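Local coordinates for MHC class I antigen (Ctenopharyngodon idella, PDB 5H5Z), which probably presents peptides to T cells, holding a bound peptide in the groove of its heavy chain while paired with beta-2-microglobulin, at residues Leu5-Thr10 with Gln31-Asp36; Asn38-Val43 with Val64-His69; Glu47-Arg50 with Asp56-Asp59; Glu81-Ser86 with Glu117-Leu122; Ser238-Gly243 with Asn250-Val255. One frame throughout, in Å; residues are numbered along the deposited sequence.

Contact 1 of 5, residues Leu5-Thr10 with Gln31-Asp36; sequences LKYVYT and QFMYFD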
# COMPACT_ATOMS: atom_id res chain seq x y z
N LEU A 5 12.72 7.04 1.04
CA LEU A 5 13.13 5.90 0.24
C LEU A 5 13.01 4.67 1.13
O LEU A 5 13.52 4.67 2.26
CB LEU A 5 14.59 6.08 -0.24
CG LEU A 5 15.29 4.88 -0.90
CD1 LEU A 5 14.55 4.37 -2.14
CD2 LEU A 5 16.74 5.21 -1.23
N LYS A 6 12.32 3.64 0.65
CA LYS A 6 12.09 2.43 1.44
C LYS A 6 12.21 1.17 0.59
O LYS A 6 11.80 1.14 -0.58
CB LYS A 6 10.70 2.44 2.09
CG LYS A 6 10.40 3.62 2.99
CD LYS A 6 8.95 3.61 3.42
CE LYS A 6 8.60 4.77 4.33
NZ LYS A 6 7.15 4.72 4.65
N TYR A 7 12.76 0.13 1.20
CA TYR A 7 12.80 -1.19 0.58
C TYR A 7 12.06 -2.17 1.46
O TYR A 7 12.17 -2.13 2.68
CB TYR A 7 14.25 -1.64 0.34
CG TYR A 7 14.89 -0.84 -0.76
CD1 TYR A 7 14.74 -1.21 -2.09
CD2 TYR A 7 15.64 0.30 -0.47
CE1 TYR A 7 15.32 -0.48 -3.12
CE2 TYR A 7 16.22 1.05 -1.49
CZ TYR A 7 16.06 0.65 -2.81
OH TYR A 7 16.63 1.39 -3.83
N VAL A 8 11.26 -3.03 0.82
CA VAL A 8 10.56 -4.10 1.53
C VAL A 8 10.88 -5.44 0.87
O VAL A 8 10.62 -5.62 -0.32
CB VAL A 8 9.03 -3.85 1.66
CG1 VAL A 8 8.75 -2.64 2.55
CG2 VAL A 8 8.37 -3.68 0.30
N TYR A 9 11.51 -6.34 1.62
CA TYR A 9 11.88 -7.66 1.12
C TYR A 9 10.95 -8.71 1.72
O TYR A 9 10.73 -8.72 2.93
CB TYR A 9 13.30 -8.05 1.52
CG TYR A 9 14.45 -7.17 1.05
CD1 TYR A 9 14.27 -6.16 0.10
CD2 TYR A 9 15.73 -7.38 1.55
CE1 TYR A 9 15.34 -5.37 -0.32
CE2 TYR A 9 16.81 -6.61 1.13
CZ TYR A 9 16.61 -5.61 0.20
OH TYR A 9 17.68 -4.85 -0.19
N THR A 10 10.45 -9.62 0.88
CA THR A 10 9.66 -10.76 1.36
C THR A 10 10.30 -12.09 0.97
O THR A 10 10.45 -12.39 -0.21
CB THR A 10 8.21 -10.74 0.85
OG1 THR A 10 7.60 -9.48 1.19
CG2 THR A 10 7.39 -11.89 1.47
N GLN A 31 5.96 2.67 -5.67
CA GLN A 31 6.95 1.71 -6.14
C GLN A 31 7.72 2.22 -7.36
O GLN A 31 7.12 2.70 -8.31
CB GLN A 31 6.30 0.36 -6.50
CG GLN A 31 7.28 -0.57 -7.20
CD GLN A 31 6.66 -1.83 -7.76
OE1 GLN A 31 7.29 -2.89 -7.76
NE2 GLN A 31 5.44 -1.72 -8.27
N PHE A 32 9.05 2.10 -7.31
CA PHE A 32 9.88 2.43 -8.47
C PHE A 32 10.76 1.26 -8.93
O PHE A 32 11.36 1.32 -10.00
CB PHE A 32 10.72 3.70 -8.21
CG PHE A 32 11.94 3.45 -7.35
CD1 PHE A 32 11.83 3.43 -5.96
CD2 PHE A 32 13.19 3.24 -7.92
CE1 PHE A 32 12.94 3.20 -5.16
CE2 PHE A 32 14.31 3.01 -7.13
CZ PHE A 32 14.19 2.99 -5.75
N MET A 33 10.82 0.20 -8.13
CA MET A 33 11.70 -0.94 -8.40
C MET A 33 11.00 -2.25 -8.02
O MET A 33 10.25 -2.29 -7.04
CB MET A 33 13.00 -0.79 -7.61
CG MET A 33 14.00 -1.94 -7.73
SD MET A 33 13.62 -3.32 -6.64
CE MET A 33 13.90 -2.61 -5.04
N TYR A 34 11.28 -3.31 -8.79
CA TYR A 34 10.84 -4.67 -8.45
C TYR A 34 11.98 -5.68 -8.68
O TYR A 34 12.75 -5.53 -9.62
CB TYR A 34 9.63 -5.06 -9.30
CG TYR A 34 9.15 -6.47 -9.03
CD1 TYR A 34 8.35 -6.74 -7.92
CD2 TYR A 34 9.50 -7.52 -9.87
CE1 TYR A 34 7.90 -8.02 -7.66
CE2 TYR A 34 9.06 -8.81 -9.62
CZ TYR A 34 8.26 -9.05 -8.51
OH TYR A 34 7.80 -10.31 -8.24
N PHE A 35 12.05 -6.69 -7.82
CA PHE A 35 12.94 -7.84 -8.02
C PHE A 35 12.27 -9.09 -7.47
O PHE A 35 11.64 -9.04 -6.41
CB PHE A 35 14.28 -7.62 -7.30
CG PHE A 35 15.23 -8.80 -7.37
CD1 PHE A 35 15.15 -9.85 -6.46
CD2 PHE A 35 16.23 -8.85 -8.34
CE1 PHE A 35 16.03 -10.93 -6.52
CE2 PHE A 35 17.12 -9.92 -8.40
CZ PHE A 35 17.02 -10.97 -7.49
N ASP A 36 12.42 -10.20 -8.18
CA ASP A 36 12.11 -11.49 -7.58
C ASP A 36 13.09 -12.59 -7.99
O ASP A 36 13.83 -12.44 -8.97
CB ASP A 36 10.62 -11.90 -7.73
CG ASP A 36 10.26 -12.38 -9.12
OD1 ASP A 36 11.04 -13.13 -9.75
OD2 ASP A 36 9.14 -12.05 -9.58
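The ring of Phe32 meets Tyr7 at its rim: Tyr7 OH sits near the ring plane, 3.5 Å from Phe32 CZ. Over one face of the same ring lies Met33 CB from the adjoining residue, displaced from the centre. Leu5 comes in obliquely, its branch CD1 reaching Phe32 CE1 at 3.6 Å and the neighbouring Phe32 CZ at 3.9 Å. Met33 CE is placed at the edge of the Tyr7 ring, but it is modelled too close for its exact position to be trusted. Leu5 and Tyr7 both run across Phe32 at about a right angle. The strands bearing these residues are not bonded neighbours; strand 21-27 runs between them, and the axes of segments 5-10 and 31-36 are 9.2 Å apart at an angle of 40°. Strand 30-36 has a classic beta bulge, Phe32 and Met33 facing one residue of strand 21-27. Phe32 CG stands between the backbone N and the carbonyl carbon (chi1 78°), and from there the ring reaches Leu5 and Tyr7. No hydrogen bond joins the two segments. Tyr7 also packs on an apolar side chain of the bound peptide. The carbon edge of Phe32 lies beside the Tyr7 hydroxyl, while the hydrogen bond of that hydroxyl goes to the peptide backbone, a buried setting consistent with the floor of a class I peptide groove.

Contact 2 of 5, residues Asn38-Val43 with Val64-His69; sequences NSMKAV and VLIGAH
Met40 carries the larger share of this contact, and its conformation explains how a loop residue reaches two residues one turn apart on helix 55-82. Its CG lies anti to the carbonyl carbon with chi1 at -72°. A bend at chi2 (-66°) then brings the thioether across Ile66 at about a right angle, with Met40 SD 4.2 Å from Ile66 CG1. Beyond the sulfur the methyl continues to the imidazole, Met40 CE lying 3.5 Å from His69 CD2 in an oblique approach. Ile66 also turns its CD1 to Met40 O, at 4.2 Å. Further along the loop, Ala42 CB and Leu65 CD1 make a simple apolar touch at 4.2 Å. Polar groups of the loop are served by other partners: Lys41 folds back so that NZ hydrogen-bonds Met40 O from above the carbonyl plane, at 2.9 Å, and the amide of Ala42 bonds Thr62 OG1 on the helix. The contact packs the loop between strands 30-36 and 43-44 against a helix of the class I groove, on which Val64 and Ala68 touch the bound peptide. With no hydrogen bond between the two segments, cohesion rests on van der Waals contact and an oblique sulfur-aromatic approach to His69, and the Met40-Ile66 part is only partly buried.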
# COMPACT_ATOMS: atom_id res chain seq x y z
N ASN A 38 12.52 -15.51 -9.20
CA ASN A 38 12.16 -16.22 -10.43
C ASN A 38 12.81 -15.59 -11.66
O ASN A 38 13.42 -16.29 -12.47
CB ASN A 38 10.64 -16.29 -10.61
CG ASN A 38 9.99 -17.31 -9.68
OD1 ASN A 38 10.63 -18.23 -9.19
ND2 ASN A 38 8.69 -17.15 -9.46
N SER A 39 12.67 -14.27 -11.80
CA SER A 39 13.30 -13.57 -12.92
C SER A 39 14.78 -13.30 -12.66
O SER A 39 15.57 -13.19 -13.59
CB SER A 39 12.57 -12.25 -13.22
OG SER A 39 12.84 -11.27 -12.24
N MET A 40 15.14 -13.20 -11.37
CA MET A 40 16.50 -12.85 -10.93
C MET A 40 16.99 -11.52 -11.50
O MET A 40 18.19 -11.34 -11.73
CB MET A 40 17.51 -13.97 -11.23
CG MET A 40 17.36 -15.20 -10.35
SD MET A 40 17.75 -14.91 -8.61
CE MET A 40 17.85 -16.60 -8.04
N LYS A 41 16.06 -10.60 -11.74
CA LYS A 41 16.40 -9.32 -12.36
C LYS A 41 15.66 -8.18 -11.68
O LYS A 41 14.45 -8.25 -11.46
CB LYS A 41 16.08 -9.34 -13.87
CG LYS A 41 16.88 -10.36 -14.68
CD LYS A 41 18.38 -10.04 -14.74
CE LYS A 41 19.23 -11.24 -15.17
NZ LYS A 41 19.78 -12.06 -14.04
N ALA A 42 16.41 -7.14 -11.32
CA ALA A 42 15.81 -5.91 -10.80
C ALA A 42 15.39 -5.03 -11.97
O ALA A 42 16.18 -4.80 -12.90
CB ALA A 42 16.79 -5.17 -9.91
N VAL A 43 14.16 -4.53 -11.91
CA VAL A 43 13.58 -3.75 -13.02
C VAL A 43 12.92 -2.44 -12.57
O VAL A 43 12.41 -2.35 -11.44
CB VAL A 43 12.57 -4.59 -13.85
CG1 VAL A 43 13.27 -5.72 -14.59
CG2 VAL A 43 11.45 -5.13 -12.96
N VAL A 64 23.03 -6.97 -6.09
CA VAL A 64 22.76 -6.79 -4.66
C VAL A 64 21.62 -7.71 -4.21
O VAL A 64 21.71 -8.39 -3.18
CB VAL A 64 22.43 -5.30 -4.34
CG1 VAL A 64 21.88 -5.15 -2.93
CG2 VAL A 64 23.66 -4.43 -4.52
N LEU A 65 20.57 -7.77 -5.02
CA LEU A 65 19.37 -8.53 -4.66
C LEU A 65 19.48 -10.05 -4.86
O LEU A 65 18.80 -10.81 -4.17
CB LEU A 65 18.12 -7.95 -5.32
CG LEU A 65 17.85 -6.51 -4.84
CD1 LEU A 65 16.81 -5.81 -5.71
CD2 LEU A 65 17.46 -6.47 -3.36
N ILE A 66 20.34 -10.48 -5.79
CA ILE A 66 20.68 -11.91 -5.89
C ILE A 66 21.34 -12.32 -4.57
O ILE A 66 21.02 -13.36 -4.00
CB ILE A 66 21.59 -12.23 -7.10
CG1 ILE A 66 20.83 -12.07 -8.42
CG2 ILE A 66 22.13 -13.65 -7.00
CD1 ILE A 66 21.73 -12.05 -9.64
N GLY A 67 22.25 -11.47 -4.08
CA GLY A 67 22.88 -11.64 -2.77
C GLY A 67 21.87 -11.67 -1.63
O GLY A 67 21.96 -12.52 -0.74
N ALA A 68 20.92 -10.74 -1.66
CA ALA A 68 19.85 -10.68 -0.65
C ALA A 68 19.01 -11.96 -0.62
O ALA A 68 18.68 -12.46 0.46
CB ALA A 68 18.96 -9.47 -0.87
N HIS A 69 18.67 -12.48 -1.80
CA HIS A 69 17.96 -13.75 -1.94
C HIS A 69 18.71 -14.91 -1.27
O HIS A 69 18.13 -15.67 -0.50
CB HIS A 69 17.69 -14.04 -3.42
CG HIS A 69 17.34 -15.47 -3.71
ND1 HIS A 69 16.30 -16.13 -3.10
CD2 HIS A 69 17.89 -16.36 -4.57
CE1 HIS A 69 16.23 -17.37 -3.56
NE2 HIS A 69 17.18 -17.53 -4.46

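Contact 3 of 5, residues Glu47-Arg50 with Asp56-Asp59; sequences EWIR and DYWD
Ile49 packs against Trp58 and Tyr57, and the firm part of the contact is this small group of three side chains. Ile49 CG1 lies 3.8 Å from Trp58 CZ2, approaching the six-membered part of the indole at a slant. Its first torsion (chi1 -167°) sets CG1 anti to the backbone N, which carries the longer branch toward Trp58. Beyond it, Ile49 CD1 reaches Tyr57 more loosely, at 4.4 Å from OH. The two aromatic neighbours brace each other: Tyr57 CD2 stands 3.5 Å above the indole plane of Trp58, over its centre. The other side is looser, spanned by one water. It lies in the indole plane at its edge and accepts from Trp58 NE1 at 2.7 Å, while donating to Ile49 O over a longer 3.3 Å. The backbones stay well apart, Ile49 CA and Tyr57 CA being 10.2 Å from each other. Around this join the short helix 47-50 meets the first turn of helix 55-82 beside strands 30-36 and 43-44, with Phe32 and Pro44 touching from the sheet. From helix 148-170 Tyr167 touches Ile49, and its hydroxyl hydrogen-bonds Tyr57 OH, placing the contact where helices 55-82 and 148-170 are joined across the groove.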
# COMPACT_ATOMS: atom_id res chain seq x y z
N GLU A 47 8.49 5.97 -14.87
CA GLU A 47 9.13 6.69 -15.97
C GLU A 47 10.35 7.49 -15.50
O GLU A 47 11.35 7.57 -16.21
CB GLU A 47 8.13 7.61 -16.69
CG GLU A 47 7.08 6.86 -17.50
CD GLU A 47 7.50 6.61 -18.94
OE1 GLU A 47 8.55 5.97 -19.16
OE2 GLU A 47 6.75 7.02 -19.85
N TRP A 48 10.28 8.06 -14.29
CA TRP A 48 11.39 8.90 -13.82
C TRP A 48 12.68 8.12 -13.54
O TRP A 48 13.76 8.67 -13.74
CB TRP A 48 10.99 9.82 -12.66
CG TRP A 48 10.47 9.14 -11.43
CD1 TRP A 48 9.15 9.03 -11.05
CD2 TRP A 48 11.23 8.53 -10.39
NE1 TRP A 48 9.06 8.37 -9.85
CE2 TRP A 48 10.32 8.04 -9.43
CE3 TRP A 48 12.61 8.31 -10.18
CZ2 TRP A 48 10.73 7.36 -8.27
CZ3 TRP A 48 13.02 7.64 -9.04
CH2 TRP A 48 12.08 7.17 -8.09
N ILE A 49 12.58 6.87 -13.08
CA ILE A 49 13.77 6.05 -12.91
C ILE A 49 14.30 5.54 -14.26
O ILE A 49 15.51 5.48 -14.47
CB ILE A 49 13.62 4.92 -11.84
CG1 ILE A 49 14.98 4.31 -11.47
CG2 ILE A 49 12.64 3.83 -12.27
CD1 ILE A 49 15.87 5.23 -10.66
N ARG A 50 13.38 5.20 -15.18
CA ARG A 50 13.74 4.75 -16.53
C ARG A 50 14.53 5.81 -17.30
O ARG A 50 15.48 5.48 -18.02
CB ARG A 50 12.49 4.39 -17.35
CG ARG A 50 11.78 3.12 -16.92
CD ARG A 50 10.66 2.77 -17.88
NE ARG A 50 9.88 1.63 -17.41
CZ ARG A 50 8.71 1.71 -16.76
NH1 ARG A 50 8.17 2.90 -16.51
NH2 ARG A 50 8.09 0.61 -16.37
N ASP A 56 23.83 -0.15 -16.29
CA ASP A 56 24.81 -0.21 -15.20
C ASP A 56 24.16 -0.20 -13.81
O ASP A 56 24.52 -1.01 -12.95
CB ASP A 56 25.83 0.94 -15.31
CG ASP A 56 27.04 0.58 -16.16
OD1 ASP A 56 26.99 -0.41 -16.93
OD2 ASP A 56 28.06 1.29 -16.05
N TYR A 57 23.22 0.72 -13.62
CA TYR A 57 22.47 0.83 -12.37
C TYR A 57 21.71 -0.46 -12.05
O TYR A 57 21.80 -0.99 -10.94
CB TYR A 57 21.51 2.02 -12.44
CG TYR A 57 20.56 2.14 -11.26
CD1 TYR A 57 20.91 2.86 -10.12
CD2 TYR A 57 19.30 1.53 -11.29
CE1 TYR A 57 20.05 2.97 -9.04
CE2 TYR A 57 18.42 1.63 -10.22
CZ TYR A 57 18.80 2.35 -9.09
OH TYR A 57 17.94 2.46 -8.02
N TRP A 58 20.98 -0.97 -13.04
CA TRP A 58 20.15 -2.15 -12.84
C TRP A 58 20.96 -3.43 -12.68
O TRP A 58 20.59 -4.30 -11.89
CB TRP A 58 19.07 -2.25 -13.92
CG TRP A 58 18.04 -1.17 -13.76
CD1 TRP A 58 17.81 -0.12 -14.61
CD2 TRP A 58 17.13 -1.01 -12.67
NE1 TRP A 58 16.80 0.67 -14.11
CE2 TRP A 58 16.36 0.15 -12.92
CE3 TRP A 58 16.88 -1.74 -11.50
CZ2 TRP A 58 15.37 0.60 -12.04
CZ3 TRP A 58 15.89 -1.30 -10.63
CH2 TRP A 58 15.15 -0.14 -10.91
N ASP A 59 22.09 -3.53 -13.37
CA ASP A 59 22.99 -4.68 -13.18
C ASP A 59 23.50 -4.73 -11.74
O ASP A 59 23.59 -5.81 -11.15
CB ASP A 59 24.16 -4.64 -14.17
CG ASP A 59 23.72 -4.86 -15.61
OD1 ASP A 59 22.59 -5.33 -15.84
OD2 ASP A 59 24.51 -4.54 -16.53
O HOH W 1 15.85 2.53 -15.82

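Contact 4 of 5, residues Glu81-Ser86 with Glu117-Leu122; sequences ERFNQS and EDFVSL
Arg82, the last helical residue of helix 55-82, and Phe83 just after it reach Phe119 on strand 117-123, with Phe83 CA and Phe119 CA 11.9 Å apart. The helix ends in a Schellman motif: Asn84 takes positive phi (60°), and Asn84 N makes a weak bond to Glu81 O at 3.1 Å. On the other side, Phe119 and Val120 both face Tyr112, a classic beta bulge. Only side chains bridge the remaining distance. Phe119 CG lies anti to the backbone N (chi1 -172°), which sends the ring out from the strand. Its rim receives both partners: Arg82 NH1 is 4.0 Å from Phe119 CZ, close to the ring plane, and Phe83 CE2 is 4.4 Å from Phe119 CE1, each ring offering its edge. Since NH1 lies at the ring's edge, with guanidinium and ring planes 41° apart, this is no face-on cation-pi stack. NH1 finds its polar partners on helix 134-145, in Gln135 O and Thr139 OG1, and Arg82 also packs on the backbone of the bound peptide. Phe119 thus fills a corner where the end of helix 55-82, strand 117-123 and helix 134-145 converge, with Trp92 of strand 90-100 meeting it edge-to-face and Ala136 packing against it.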
# COMPACT_ATOMS: atom_id res chain seq x y z
N GLU A 81 14.25 -23.36 12.42
CA GLU A 81 14.84 -24.36 13.30
C GLU A 81 14.78 -23.93 14.77
O GLU A 81 14.55 -24.76 15.65
CB GLU A 81 16.29 -24.65 12.89
CG GLU A 81 16.40 -25.47 11.61
CD GLU A 81 17.76 -25.33 10.93
OE1 GLU A 81 18.58 -24.49 11.35
OE2 GLU A 81 18.01 -26.08 9.96
N ARG A 82 14.95 -22.63 15.01
CA ARG A 82 14.93 -22.09 16.37
C ARG A 82 13.53 -22.09 16.99
O ARG A 82 13.39 -22.21 18.21
CB ARG A 82 15.60 -20.71 16.41
CG ARG A 82 17.08 -20.82 16.71
CD ARG A 82 17.95 -19.92 15.84
NE ARG A 82 17.91 -18.53 16.27
CZ ARG A 82 18.83 -17.61 15.96
NH1 ARG A 82 18.69 -16.36 16.37
NH2 ARG A 82 19.90 -17.93 15.24
N PHE A 83 12.50 -21.99 16.15
CA PHE A 83 11.12 -22.14 16.61
C PHE A 83 10.62 -23.58 16.54
O PHE A 83 9.45 -23.86 16.83
CB PHE A 83 10.18 -21.22 15.82
CG PHE A 83 10.23 -19.78 16.26
CD1 PHE A 83 9.39 -19.31 17.27
CD2 PHE A 83 11.12 -18.89 15.66
CE1 PHE A 83 9.44 -17.99 17.67
CE2 PHE A 83 11.17 -17.57 16.06
CZ PHE A 83 10.33 -17.11 17.06
N ASN A 84 11.52 -24.50 16.17
CA ASN A 84 11.21 -25.92 16.01
C ASN A 84 10.13 -26.17 14.96
O ASN A 84 9.18 -26.93 15.19
CB ASN A 84 10.84 -26.57 17.35
CG ASN A 84 11.91 -26.38 18.41
OD1 ASN A 84 13.10 -26.51 18.13
ND2 ASN A 84 11.49 -26.08 19.63
N GLN A 85 10.28 -25.52 13.81
CA GLN A 85 9.32 -25.64 12.71
C GLN A 85 10.02 -26.14 11.45
O GLN A 85 10.61 -25.35 10.70
CB GLN A 85 8.63 -24.30 12.47
CG GLN A 85 7.85 -23.75 13.66
CD GLN A 85 7.54 -22.26 13.54
OE1 GLN A 85 8.24 -21.52 12.85
NE2 GLN A 85 6.48 -21.82 14.21
N SER A 86 9.96 -27.45 11.22
CA SER A 86 10.63 -28.07 10.07
C SER A 86 9.66 -28.32 8.91
O SER A 86 10.07 -28.81 7.85
CB SER A 86 11.31 -29.37 10.49
OG SER A 86 10.38 -30.31 10.99
N GLU A 117 5.89 -11.26 12.52
CA GLU A 117 6.07 -10.72 13.87
C GLU A 117 7.50 -10.20 14.07
O GLU A 117 8.45 -10.83 13.60
CB GLU A 117 5.76 -11.79 14.92
CG GLU A 117 4.28 -12.14 15.04
CD GLU A 117 4.01 -13.09 16.18
OE1 GLU A 117 4.66 -14.16 16.25
OE2 GLU A 117 3.14 -12.78 17.01
N ASP A 118 7.64 -9.08 14.79
CA ASP A 118 8.96 -8.49 15.07
C ASP A 118 9.98 -9.54 15.47
O ASP A 118 9.69 -10.42 16.30
CB ASP A 118 8.87 -7.45 16.20
CG ASP A 118 8.17 -6.17 15.77
OD1 ASP A 118 7.87 -6.00 14.57
OD2 ASP A 118 7.93 -5.32 16.65
N PHE A 119 11.17 -9.46 14.88
CA PHE A 119 12.27 -10.35 15.23
C PHE A 119 13.43 -9.52 15.81
O PHE A 119 13.73 -9.63 17.00
CB PHE A 119 12.70 -11.18 14.01
CG PHE A 119 13.70 -12.27 14.33
CD1 PHE A 119 13.30 -13.46 14.93
CD2 PHE A 119 15.05 -12.11 14.00
CE1 PHE A 119 14.22 -14.46 15.21
CE2 PHE A 119 15.98 -13.11 14.28
CZ PHE A 119 15.56 -14.29 14.88
N VAL A 120 14.07 -8.70 14.97
CA VAL A 120 15.07 -7.73 15.45
C VAL A 120 14.85 -6.36 14.79
O VAL A 120 14.45 -6.27 13.62
CB VAL A 120 16.54 -8.18 15.21
CG1 VAL A 120 16.92 -9.34 16.11
CG2 VAL A 120 16.80 -8.51 13.75
N SER A 121 15.12 -5.29 15.54
CA SER A 121 14.95 -3.92 15.07
C SER A 121 16.19 -3.12 15.43
O SER A 121 16.72 -3.25 16.54
CB SER A 121 13.72 -3.27 15.72
OG SER A 121 12.57 -4.08 15.60
N LEU A 122 16.64 -2.28 14.50
CA LEU A 122 17.80 -1.45 14.75
C LEU A 122 17.46 -0.26 15.64
O LEU A 122 16.51 0.48 15.36
CB LEU A 122 18.42 -0.96 13.43
CG LEU A 122 19.59 0.04 13.50
CD1 LEU A 122 20.79 -0.56 14.21
CD2 LEU A 122 19.96 0.52 12.10

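Contact 5 of 5, residues Ser238-Gly243 with Asn250-Val255; sequences STLNVG and NRFSCV
Leu240 and Val242, two places apart along the first segment, both reach the single ring of Phe252. Before them comes Ser238, a strand residue whose hydroxyl hydrogen-bonds Trp210 NE1 inside the domain. Thr239 continues the strand, with backbone bonding to Asp222. Leu240 follows, its CG anti to the backbone N (chi1 180°), and the branch CD2 is carried across the aromatic side chain at about a right angle. That methyl, Leu240 CD2, lies 3.5 Å from Phe252 CD1 and 3.9 Å from Phe252 CE1, an oblique approach. From Asn241 on the chain has left the strand, yet Val242 still points at the second segment. Its CG2 rests over one face of the phenyl ring, 4.0 Å above the plane of Phe252 and shifted toward the rim, near Phe252 CZ and Phe252 CE2. Gly243 then takes the N-cap position of helix 244-249, which leads back to the second segment. Trp247 of that helix also meets the Phe252 ring, nearly parallel to it, while His217 meets it edge-to-face. Leu240 and Phe252 belong to different sheets, so their contact bridges the sandwich near one end. The disulfide Cys196-Cys254, which likewise joins the two sheets, is a hallmark of immunoglobulin domains, here of the C1-set family.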
# COMPACT_ATOMS: atom_id res chain seq x y z
N SER A 238 -17.24 10.16 2.63
CA SER A 238 -17.98 10.25 3.88
C SER A 238 -19.46 10.12 3.58
O SER A 238 -19.93 10.59 2.55
CB SER A 238 -17.71 11.58 4.59
OG SER A 238 -18.41 11.64 5.82
N THR A 239 -20.19 9.49 4.49
CA THR A 239 -21.61 9.22 4.30
C THR A 239 -22.41 9.88 5.40
O THR A 239 -22.11 9.71 6.59
CB THR A 239 -21.88 7.70 4.27
OG1 THR A 239 -21.09 7.09 3.25
CG2 THR A 239 -23.35 7.41 4.00
N LEU A 240 -23.43 10.65 5.01
CA LEU A 240 -24.35 11.28 5.95
C LEU A 240 -25.67 10.53 5.95
O LEU A 240 -26.30 10.38 4.90
CB LEU A 240 -24.60 12.75 5.57
CG LEU A 240 -25.55 13.54 6.47
CD1 LEU A 240 -24.90 13.86 7.81
CD2 LEU A 240 -26.02 14.82 5.79
N ASN A 241 -26.08 10.07 7.12
CA ASN A 241 -27.36 9.38 7.25
C ASN A 241 -28.36 10.15 8.11
O ASN A 241 -28.64 9.77 9.25
CB ASN A 241 -27.19 7.94 7.75
CG ASN A 241 -28.44 7.11 7.54
OD1 ASN A 241 -29.31 7.46 6.74
ND2 ASN A 241 -28.54 6.00 8.26
N VAL A 242 -28.88 11.24 7.55
CA VAL A 242 -30.05 11.89 8.12
C VAL A 242 -31.19 11.53 7.18
O VAL A 242 -30.96 11.00 6.09
CB VAL A 242 -29.87 13.42 8.26
CG1 VAL A 242 -28.66 13.73 9.14
CG2 VAL A 242 -29.73 14.11 6.90
N GLY A 243 -32.42 11.79 7.59
CA GLY A 243 -33.56 11.39 6.77
C GLY A 243 -33.77 12.31 5.57
O GLY A 243 -33.19 13.40 5.52
N ASN A 250 -33.53 21.46 5.81
CA ASN A 250 -32.28 22.17 6.07
C ASN A 250 -31.38 22.25 4.84
O ASN A 250 -31.66 21.63 3.81
CB ASN A 250 -31.54 21.54 7.25
CG ASN A 250 -32.43 21.37 8.47
OD1 ASN A 250 -33.11 20.36 8.63
ND2 ASN A 250 -32.44 22.38 9.33
N ARG A 251 -30.31 23.03 4.94
CA ARG A 251 -29.36 23.16 3.84
C ARG A 251 -28.07 22.43 4.18
O ARG A 251 -27.15 23.00 4.78
CB ARG A 251 -29.09 24.63 3.53
CG ARG A 251 -30.25 25.35 2.86
CD ARG A 251 -29.94 26.82 2.61
NE ARG A 251 -28.85 27.00 1.65
CZ ARG A 251 -28.44 28.18 1.18
NH1 ARG A 251 -27.44 28.23 0.31
NH2 ARG A 251 -29.03 29.31 1.57
N PHE A 252 -28.02 21.15 3.82
CA PHE A 252 -26.84 20.34 4.03
C PHE A 252 -25.88 20.48 2.86
O PHE A 252 -26.30 20.67 1.72
CB PHE A 252 -27.21 18.87 4.22
CG PHE A 252 -27.72 18.53 5.59
CD1 PHE A 252 -26.83 18.17 6.61
CD2 PHE A 252 -29.08 18.55 5.87
CE1 PHE A 252 -27.29 17.85 7.88
CE2 PHE A 252 -29.55 18.23 7.14
CZ PHE A 252 -28.66 17.88 8.14
N SER A 253 -24.59 20.39 3.15
CA SER A 253 -23.57 20.40 2.12
C SER A 253 -22.37 19.58 2.57
O SER A 253 -22.18 19.36 3.77
CB SER A 253 -23.13 21.84 1.81
OG SER A 253 -22.55 22.45 2.95
N CYS A 254 -21.58 19.11 1.61
CA CYS A 254 -20.30 18.47 1.89
C CYS A 254 -19.19 19.44 1.56
O CYS A 254 -19.26 20.15 0.55
CB CYS A 254 -20.11 17.20 1.06
SG CYS A 254 -18.48 16.47 1.34
N VAL A 255 -18.16 19.48 2.40
CA VAL A 255 -16.97 20.28 2.13
C VAL A 255 -15.75 19.37 2.07
O VAL A 255 -15.46 18.64 3.02
CB VAL A 255 -16.77 21.40 3.18
CG1 VAL A 255 -15.55 22.25 2.83
CG2 VAL A 255 -18.01 22.28 3.28

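How the contacts relate
Contacts 1, 2 and 3 form a continuous cluster around one flank of the peptide groove. Contact 1 lies about 11 Å from contact 2 and about 14 Å from contact 3, centre to centre. Tyr34 O and Val43 N, 2.9 Å apart, probably hydrogen-bond between the first two, while Trp58 of contact 3 packs on both Met33 and Ala42. Along the chain, contact 3 is nested within the loop that contact 2 closes. Helix 55-82 then runs on to contact 4, about 34 Å from contact 3, centre to centre; contacts 1, 2 and 4 each touch the bound peptide. Contact 5 stands apart in the immunoglobulin domain, its centre 42 to 52 Å from the other centres.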